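Local coordinates for cytochrome c XoxG (Methylobacterium extorquens, PDB 6ONQ), which binds a covalently attached heme c and probably carries electrons in lanthanide-dependent methanol oxidation, at residues 50-55 with 69-74; 80-85 with 156-161. All blocks are in the same frame, centred on the assembly; numbering follows the deposited sequence.

Contact 1. Residues 50-55 with 69-74; sequences KAATAA and PTFHIT
Rotation about the first side-chain bond of T70 (chi1 -160°) carries OG1 round to the side of the residue's own carbonyl carbon, where it meets A52, and sets the methyl CG2 between backbone N and carbonyl carbon, pointing at A54. The two branches thus have different tasks. The hydroxyl gives its proton to the backbone oxygen of A52, with OG1 and O 2.7 Å apart. It comes in bent at the oxygen and somewhat out of the carbonyl plane, tilted from it by 22°. The methyl CG2 rests alongside A54, 4.0 Å from its CA and 4.1 Å from its CB, and also passes beside the A52 carbonyl. F71 follows with CG likewise held between backbone N and carbonyl carbon (chi1 50°), which turns its ring back towards A52. There CE2 and CZ each lie 3.8 Å from A52 CB, the ring meeting the methyl obliquely, while T70 OG1 sits above one ring face, displaced towards the rim. A52 CB touches both the hydroxyl and the outer end of the ring, which lie on the same side of it. A valine in place of T70 would probably leave the carbonyl of the buried A52 without the hydroxyl that grips it. Beyond the two segments, F71 also packs on V161 and A165 of helix 156-167, and both A54 and T70 touch Y62 of the adjacent strand 61-63. The arrangement belongs to an antiparallel four-stranded meander, in which the chain leaving helix 46-51 is tied by a side-chain-to-backbone bond to the third strand, 69-74, before it enters the first.

Contact 2. Residues 80-85 with 156-161; sequences VDWFTY and ANDLYV
F83 turns the edge of its ring to the carboxylate of D158, the two planes standing 60° apart. Ring carbon CD2 is 3.2 Å from D158 OD1, and that oxygen lies near the ring plane, an approach consistent with a weak attraction between the ring's positive rim and the carboxylate. W82, from the same segment, brings the edge of its ring to one face of F83, its CD1 3.6 Å above the plane and offset toward the rim. One turn on from D158, V161 swings CG1 away from its backbone N (chi1 168°) and into the first turn of helix 82-94. The valine side chain crosses that of T84 at about a right angle, with CG1 3.3 Å from T84 OG1, and the same methyl lies 4.2 Å from F83 CB and 4.0 Å from D81 OD1. D81 is the N-cap of this helix. Its OD2 accepts a weak bond from F83 N, and its OD1 takes a weak one from T84 N besides the hydroxyl of T84, which comes from the syn side, 22° out of the carboxylate plane. The bond to D81 OD1 is consistent with the T84 hydroxyl being held on the side where V161 CG1 meets it. No hydrogen bond joins the two segments. D158 finds its polar partner just beyond, in S86, whose OG is bonded to OD2. The helices therefore meet through van der Waals packing and a ring edge that is probably mildly attractive to the carboxylate, while both carboxylates are bonded to helix 82-94, D81 as its N-cap and D158 through the single bond to S86 from the other helix.

How the contacts relate
Contact 1 closes before contact 2 opens, and their centres lie 11 Å apart. Strand 69-74 joins them: F71, used in contact 1, also packs on D81, T84 and V161 of contact 2, and H72 N makes a weak hydrogen bond to D81 OD1. Contact 1 joins the end of helix 46-51 and its following loop to strand 69-74 of the antiparallel sheet, away from the heme. Contact 2 pairs helix 82-94, which runs into the heme-binding C95, with helix 156-167, consistent with the packing of N- and C-terminal helices in class I cytochromes c. Its D158 side chain is about 10 Å from the heme. The shared strand therefore lies between the loop of contact 1 and the helix pair of contact 2, so the sheet packs against the helices of the heme-binding fold.

Contact 1. Residues 50-55 with 69-74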
ATOM      1  N   LYS A  50      -3.180 -11.621  -8.588  1.00 27.68           N
ATOM      2  CA  LYS A  50      -3.339 -11.535 -10.037  1.00 26.97           C
ATOM      3  C   LYS A  50      -3.963 -10.208 -10.450  1.00 26.87           C
ATOM      4  O   LYS A  50      -3.577  -9.622 -11.469  1.00 33.46           O
ATOM      5  CB  LYS A  50      -4.178 -12.706 -10.549  1.00 38.54           C
ATOM      6  CG  LYS A  50      -4.204 -12.854 -12.071  1.00 38.77           C
ATOM      7  CD  LYS A  50      -5.612 -13.198 -12.565  1.00 60.72           C
ATOM      8  CE  LYS A  50      -5.590 -14.199 -13.722  1.00 58.38           C
ATOM      9  NZ  LYS A  50      -6.860 -14.998 -13.792  1.00 61.78           N
ATOM     10  N   ALA A  51      -4.930  -9.712  -9.673  1.00 32.36           N
ATOM     11  CA  ALA A  51      -5.538  -8.426 -10.003  1.00 25.85           C
ATOM     12  C   ALA A  51      -4.601  -7.261  -9.755  1.00 23.19           C
ATOM     13  O   ALA A  51      -4.888  -6.158 -10.227  1.00 23.16           O
ATOM     14  CB  ALA A  51      -6.825  -8.208  -9.212  1.00 10.00           C
ATOM     15  N   ALA A  52      -3.496  -7.482  -9.036  1.00 22.91           N
ATOM     16  CA  ALA A  52      -2.512  -6.447  -8.742  1.00 26.70           C
ATOM     17  C   ALA A  52      -1.281  -6.530  -9.631  1.00 29.50           C
ATOM     18  O   ALA A  52      -0.272  -5.883  -9.333  1.00 42.78           O
ATOM     19  CB  ALA A  52      -2.086  -6.514  -7.275  1.00 20.92           C
ATOM     20  N   THR A  53      -1.332  -7.314 -10.702  1.00 32.97           N
ATOM     21  CA  THR A  53      -0.186  -7.424 -11.586  1.00 24.20           C
ATOM     22  C   THR A  53       0.060  -6.094 -12.278  1.00 23.05           C
ATOM     23  O   THR A  53      -0.871  -5.436 -12.742  1.00 28.56           O
ATOM     24  CB  THR A  53      -0.410  -8.540 -12.605  1.00 28.10           C
ATOM     25  OG1 THR A  53      -0.115  -9.796 -11.979  1.00 43.38           O
ATOM     26  CG2 THR A  53       0.489  -8.365 -13.830  1.00 16.57           C
ATOM     27  N   ALA A  54       1.322  -5.683 -12.313  1.00 36.83           N
ATOM     28  CA  ALA A  54       1.662  -4.415 -12.933  1.00 37.44           C
ATOM     29  C   ALA A  54       1.469  -4.507 -14.440  1.00 34.11           C
ATOM     30  O   ALA A  54       1.961  -5.436 -15.086  1.00 39.89           O
ATOM     31  CB  ALA A  54       3.097  -4.030 -12.592  1.00 34.25           C
ATOM     32  N   ALA A  55       0.730  -3.550 -14.997  1.00 36.25           N
ATOM     33  CA  ALA A  55       0.505  -3.473 -16.431  1.00 33.67           C
ATOM     34  C   ALA A  55       1.233  -2.314 -17.088  1.00 35.96           C
ATOM     35  O   ALA A  55       1.446  -2.345 -18.302  1.00 47.04           O
ATOM     36  CB  ALA A  55      -0.996  -3.342 -16.733  1.00 25.10           C
ATOM     37  N   PRO A  69      -3.119   2.167  -8.687  1.00 20.10           N
ATOM     38  CA  PRO A  69      -1.741   1.945  -8.239  1.00 13.76           C
ATOM     39  C   PRO A  69      -1.526   0.520  -7.763  1.00 21.70           C
ATOM     40  O   PRO A  69      -2.445  -0.138  -7.270  1.00 21.92           O
ATOM     41  CB  PRO A  69      -1.575   2.940  -7.086  1.00 10.07           C
ATOM     42  CG  PRO A  69      -2.612   3.965  -7.309  1.00 15.29           C
ATOM     43  CD  PRO A  69      -3.770   3.260  -7.950  1.00 18.17           C
ATOM     44  N   THR A  70      -0.289   0.048  -7.912  1.00 14.20           N
ATOM     45  CA  THR A  70       0.068  -1.292  -7.476  1.00 18.32           C
ATOM     46  C   THR A  70       1.542  -1.313  -7.104  1.00 20.68           C
ATOM     47  O   THR A  70       2.268  -0.334  -7.297  1.00 22.08           O
ATOM     48  CB  THR A  70      -0.242  -2.351  -8.547  1.00 15.50           C
ATOM     49  OG1 THR A  70      -0.309  -3.632  -7.930  1.00 13.48           O
ATOM     50  CG2 THR A  70       0.826  -2.397  -9.617  1.00 22.18           C
ATOM     51  N   PHE A  71       1.969  -2.449  -6.562  1.00 19.69           N
ATOM     52  CA  PHE A  71       3.327  -2.640  -6.089  1.00 23.56           C
ATOM     53  C   PHE A  71       4.195  -3.302  -7.156  1.00 29.01           C
ATOM     54  O   PHE A  71       3.766  -3.555  -8.284  1.00 34.44           O
ATOM     55  CB  PHE A  71       3.312  -3.477  -4.819  1.00 27.92           C
ATOM     56  CG  PHE A  71       2.516  -4.732  -4.948  1.00 28.75           C
ATOM     57  CD1 PHE A  71       3.049  -5.845  -5.564  1.00 23.43           C
ATOM     58  CD2 PHE A  71       1.226  -4.798  -4.460  1.00 25.67           C
ATOM     59  CE1 PHE A  71       2.314  -7.002  -5.676  1.00 23.78           C
ATOM     60  CE2 PHE A  71       0.490  -5.956  -4.570  1.00 21.97           C
ATOM     61  CZ  PHE A  71       1.033  -7.056  -5.179  1.00 13.49           C
ATOM     62  N   HIS A  72       5.444  -3.587  -6.776  1.00 32.98           N
ATOM     63  CA  HIS A  72       6.388  -4.263  -7.665  1.00 27.82           C
ATOM     64  C   HIS A  72       7.530  -4.785  -6.796  1.00 28.71           C
ATOM     65  O   HIS A  72       8.442  -4.027  -6.455  1.00 42.42           O
ATOM     66  CB  HIS A  72       6.900  -3.337  -8.753  1.00 22.49           C
ATOM     67  CG  HIS A  72       7.818  -4.009  -9.722  1.00 39.02           C
ATOM     68  ND1 HIS A  72       8.950  -3.402 -10.221  1.00 52.35           N
ATOM     69  CD2 HIS A  72       7.777  -5.241 -10.279  1.00 37.81           C
ATOM     70  CE1 HIS A  72       9.564  -4.227 -11.049  1.00 41.29           C
ATOM     71  NE2 HIS A  72       8.873  -5.351 -11.099  1.00 48.21           N
ATOM     72  N   ILE A  73       7.459  -6.069  -6.446  1.00 27.07           N
ATOM     73  CA  ILE A  73       8.476  -6.757  -5.658  1.00 34.65           C
ATOM     74  C   ILE A  73       9.427  -7.473  -6.604  1.00 40.95           C
ATOM     75  O   ILE A  73       9.016  -7.981  -7.654  1.00 32.32           O
ATOM     76  CB  ILE A  73       7.837  -7.752  -4.673  1.00 34.45           C
ATOM     77  CG1 ILE A  73       6.551  -7.177  -4.087  1.00 33.33           C
ATOM     78  CG2 ILE A  73       8.794  -8.108  -3.566  1.00 41.58           C
ATOM     79  CD1 ILE A  73       6.746  -5.921  -3.318  1.00 20.34           C
ATOM     80  N   THR A  74      10.705  -7.520  -6.233  1.00 52.84           N
ATOM     81  CA  THR A  74      11.739  -8.061  -7.101  1.00 49.30           C
ATOM     82  C   THR A  74      12.786  -8.787  -6.260  1.00 58.93           C
ATOM     83  O   THR A  74      12.773  -8.732  -5.025  1.00 50.71           O
ATOM     84  CB  THR A  74      12.363  -6.951  -7.955  1.00 57.81           C
ATOM     85  OG1 THR A  74      12.447  -5.744  -7.181  1.00 57.81           O
ATOM     86  CG2 THR A  74      11.508  -6.697  -9.203  1.00 44.29           C
TER

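Contact 2. Residues 80-85 with 156-161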
ATOM      1  N   VAL A  80      11.625  -3.881  -3.090  1.00 39.31           N
ATOM      2  CA  VAL A  80      10.272  -3.369  -3.292  1.00 24.88           C
ATOM      3  C   VAL A  80      10.331  -2.028  -4.006  1.00 35.36           C
ATOM      4  O   VAL A  80      11.321  -1.300  -3.920  1.00 43.38           O
ATOM      5  CB  VAL A  80       9.487  -3.212  -1.972  1.00 27.61           C
ATOM      6  CG1 VAL A  80       9.503  -4.505  -1.161  1.00 25.87           C
ATOM      7  CG2 VAL A  80      10.028  -2.049  -1.178  1.00 34.04           C
ATOM      8  N   ASP A  81       9.251  -1.703  -4.718  1.00 39.10           N
ATOM      9  CA  ASP A  81       9.134  -0.410  -5.375  1.00 24.96           C
ATOM     10  C   ASP A  81       9.066   0.701  -4.333  1.00 26.73           C
ATOM     11  O   ASP A  81       8.862   0.461  -3.139  1.00 27.17           O
ATOM     12  CB  ASP A  81       7.896  -0.367  -6.282  1.00 32.48           C
ATOM     13  CG  ASP A  81       6.581  -0.115  -5.508  1.00 38.21           C
ATOM     14  OD1 ASP A  81       6.110  -1.020  -4.772  1.00 20.90           O
ATOM     15  OD2 ASP A  81       5.999   0.987  -5.658  1.00 44.84           O
ATOM     16  N   TRP A  82       9.212   1.939  -4.806  1.00 28.37           N
ATOM     17  CA  TRP A  82       9.296   3.068  -3.888  1.00 22.31           C
ATOM     18  C   TRP A  82       8.048   3.176  -3.023  1.00 27.12           C
ATOM     19  O   TRP A  82       8.135   3.324  -1.799  1.00 31.64           O
ATOM     20  CB  TRP A  82       9.520   4.366  -4.657  1.00 26.73           C
ATOM     21  CG  TRP A  82       9.349   5.541  -3.769  1.00 31.77           C
ATOM     22  CD1 TRP A  82       8.318   6.434  -3.777  1.00 42.67           C
ATOM     23  CD2 TRP A  82      10.219   5.941  -2.709  1.00 31.00           C
ATOM     24  NE1 TRP A  82       8.496   7.373  -2.791  1.00 41.45           N
ATOM     25  CE2 TRP A  82       9.657   7.091  -2.119  1.00 50.62           C
ATOM     26  CE3 TRP A  82      11.419   5.437  -2.198  1.00 43.04           C
ATOM     27  CZ2 TRP A  82      10.255   7.745  -1.043  1.00 47.81           C
ATOM     28  CZ3 TRP A  82      12.013   6.089  -1.135  1.00 34.20           C
ATOM     29  CH2 TRP A  82      11.431   7.232  -0.570  1.00 49.89           C
ATOM     30  N   PHE A  83       6.871   3.085  -3.638  1.00 33.72           N
ATOM     31  CA  PHE A  83       5.649   3.381  -2.901  1.00 26.22           C
ATOM     32  C   PHE A  83       5.320   2.305  -1.878  1.00 25.16           C
ATOM     33  O   PHE A  83       4.689   2.604  -0.860  1.00 21.75           O
ATOM     34  CB  PHE A  83       4.493   3.594  -3.868  1.00 18.94           C
ATOM     35  CG  PHE A  83       4.597   4.877  -4.615  1.00 32.19           C
ATOM     36  CD1 PHE A  83       5.507   5.016  -5.649  1.00 47.70           C
ATOM     37  CD2 PHE A  83       3.830   5.966  -4.254  1.00 44.72           C
ATOM     38  CE1 PHE A  83       5.624   6.212  -6.326  1.00 52.56           C
ATOM     39  CE2 PHE A  83       3.942   7.171  -4.929  1.00 40.82           C
ATOM     40  CZ  PHE A  83       4.836   7.292  -5.961  1.00 51.92           C
ATOM     41  N   THR A  84       5.745   1.064  -2.095  1.00 22.66           N
ATOM     42  CA  THR A  84       5.604   0.089  -1.020  1.00 16.04           C
ATOM     43  C   THR A  84       6.482   0.474   0.163  1.00 27.07           C
ATOM     44  O   THR A  84       6.028   0.474   1.314  1.00 32.38           O
ATOM     45  CB  THR A  84       5.936  -1.319  -1.509  1.00 22.92           C
ATOM     46  OG1 THR A  84       5.051  -1.684  -2.577  1.00 21.10           O
ATOM     47  CG2 THR A  84       5.769  -2.314  -0.376  1.00 17.87           C
ATOM     48  N   TYR A  85       7.745   0.825  -0.103  1.00 36.58           N
ATOM     49  CA  TYR A  85       8.633   1.293   0.959  1.00 32.74           C
ATOM     50  C   TYR A  85       8.046   2.516   1.657  1.00 27.62           C
ATOM     51  O   TYR A  85       7.859   2.520   2.880  1.00 30.04           O
ATOM     52  CB  TYR A  85      10.023   1.599   0.380  1.00 35.71           C
ATOM     53  CG  TYR A  85      10.978   2.299   1.331  1.00 47.22           C
ATOM     54  CD1 TYR A  85      11.710   1.583   2.277  1.00 44.55           C
ATOM     55  CD2 TYR A  85      11.152   3.680   1.279  1.00 49.20           C
ATOM     56  CE1 TYR A  85      12.582   2.224   3.147  1.00 55.62           C
ATOM     57  CE2 TYR A  85      12.021   4.329   2.146  1.00 62.16           C
ATOM     58  CZ  TYR A  85      12.733   3.597   3.077  1.00 68.27           C
ATOM     59  OH  TYR A  85      13.596   4.244   3.937  1.00 65.21           O
ATOM     60  N   ALA A 156      -1.553   8.923   0.123  1.00 19.42           N
ATOM     61  CA  ALA A 156      -2.656   7.971   0.036  1.00 13.73           C
ATOM     62  C   ALA A 156      -2.326   6.809  -0.891  1.00 16.39           C
ATOM     63  O   ALA A 156      -2.630   5.654  -0.579  1.00 14.54           O
ATOM     64  CB  ALA A 156      -3.913   8.685  -0.448  1.00 12.55           C
ATOM     65  N   ASN A 157      -1.712   7.096  -2.042  1.00 19.16           N
ATOM     66  CA  ASN A 157      -1.301   6.023  -2.940  1.00 14.92           C
ATOM     67  C   ASN A 157      -0.238   5.143  -2.300  1.00 17.58           C
ATOM     68  O   ASN A 157      -0.227   3.925  -2.500  1.00 17.52           O
ATOM     69  CB  ASN A 157      -0.788   6.604  -4.255  1.00 16.86           C
ATOM     70  CG  ASN A 157      -1.890   7.240  -5.077  1.00 25.57           C
ATOM     71  OD1 ASN A 157      -3.078   7.080  -4.784  1.00 26.14           O
ATOM     72  ND2 ASN A 157      -1.499   7.959  -6.124  1.00 38.63           N
ATOM     73  N   ASP A 158       0.672   5.742  -1.537  1.00 18.42           N
ATOM     74  CA  ASP A 158       1.676   4.951  -0.839  1.00 18.15           C
ATOM     75  C   ASP A 158       1.021   3.977   0.135  1.00 16.35           C
ATOM     76  O   ASP A 158       1.356   2.787   0.169  1.00 19.33           O
ATOM     77  CB  ASP A 158       2.644   5.881  -0.115  1.00 26.32           C
ATOM     78  CG  ASP A 158       3.214   6.963  -1.027  1.00 38.56           C
ATOM     79  OD1 ASP A 158       2.449   7.542  -1.838  1.00 35.48           O
ATOM     80  OD2 ASP A 158       4.432   7.240  -0.926  1.00 41.50           O
ATOM     81  N   LEU A 159       0.060   4.458   0.917  1.00 11.05           N
ATOM     82  CA  LEU A 159      -0.613   3.577   1.862  1.00 14.26           C
ATOM     83  C   LEU A 159      -1.376   2.472   1.144  1.00 20.43           C
ATOM     84  O   LEU A 159      -1.354   1.314   1.580  1.00 23.23           O
ATOM     85  CB  LEU A 159      -1.541   4.394   2.753  1.00 17.17           C
ATOM     86  CG  LEU A 159      -0.759   5.362   3.648  1.00 15.30           C
ATOM     87  CD1 LEU A 159      -1.612   6.543   4.088  1.00 11.01           C
ATOM     88  CD2 LEU A 159      -0.201   4.612   4.846  1.00 16.24           C
ATOM     89  N   TYR A 160      -2.038   2.809   0.026  1.00 21.79           N
ATOM     90  CA  TYR A 160      -2.782   1.815  -0.745  1.00  8.45           C
ATOM     91  C   TYR A 160      -1.861   0.730  -1.280  1.00 10.61           C
ATOM     92  O   TYR A 160      -2.132  -0.466  -1.122  1.00 16.23           O
ATOM     93  CB  TYR A 160      -3.531   2.488  -1.894  1.00  8.10           C
ATOM     94  CG  TYR A 160      -4.341   1.514  -2.718  1.00 14.94           C
ATOM     95  CD1 TYR A 160      -5.484   0.916  -2.195  1.00 17.50           C
ATOM     96  CD2 TYR A 160      -3.955   1.170  -4.012  1.00 14.84           C
ATOM     97  CE1 TYR A 160      -6.223   0.011  -2.937  1.00 11.90           C
ATOM     98  CE2 TYR A 160      -4.695   0.263  -4.765  1.00 13.77           C
ATOM     99  CZ  TYR A 160      -5.827  -0.310  -4.217  1.00 17.18           C
ATOM    100  OH  TYR A 160      -6.575  -1.208  -4.940  1.00 34.18           O
ATOM    101  N   VAL A 161      -0.758   1.133  -1.908  1.00 12.49           N
ATOM    102  CA  VAL A 161       0.170   0.177  -2.510  1.00 14.25           C
ATOM    103  C   VAL A 161       0.702  -0.797  -1.463  1.00 12.85           C
ATOM    104  O   VAL A 161       0.630  -2.018  -1.631  1.00 15.74           O
ATOM    105  CB  VAL A 161       1.308   0.930  -3.214  1.00 13.67           C
ATOM    106  CG1 VAL A 161       2.405  -0.013  -3.590  1.00 17.94           C
ATOM    107  CG2 VAL A 161       0.772   1.637  -4.441  1.00 14.25           C
TER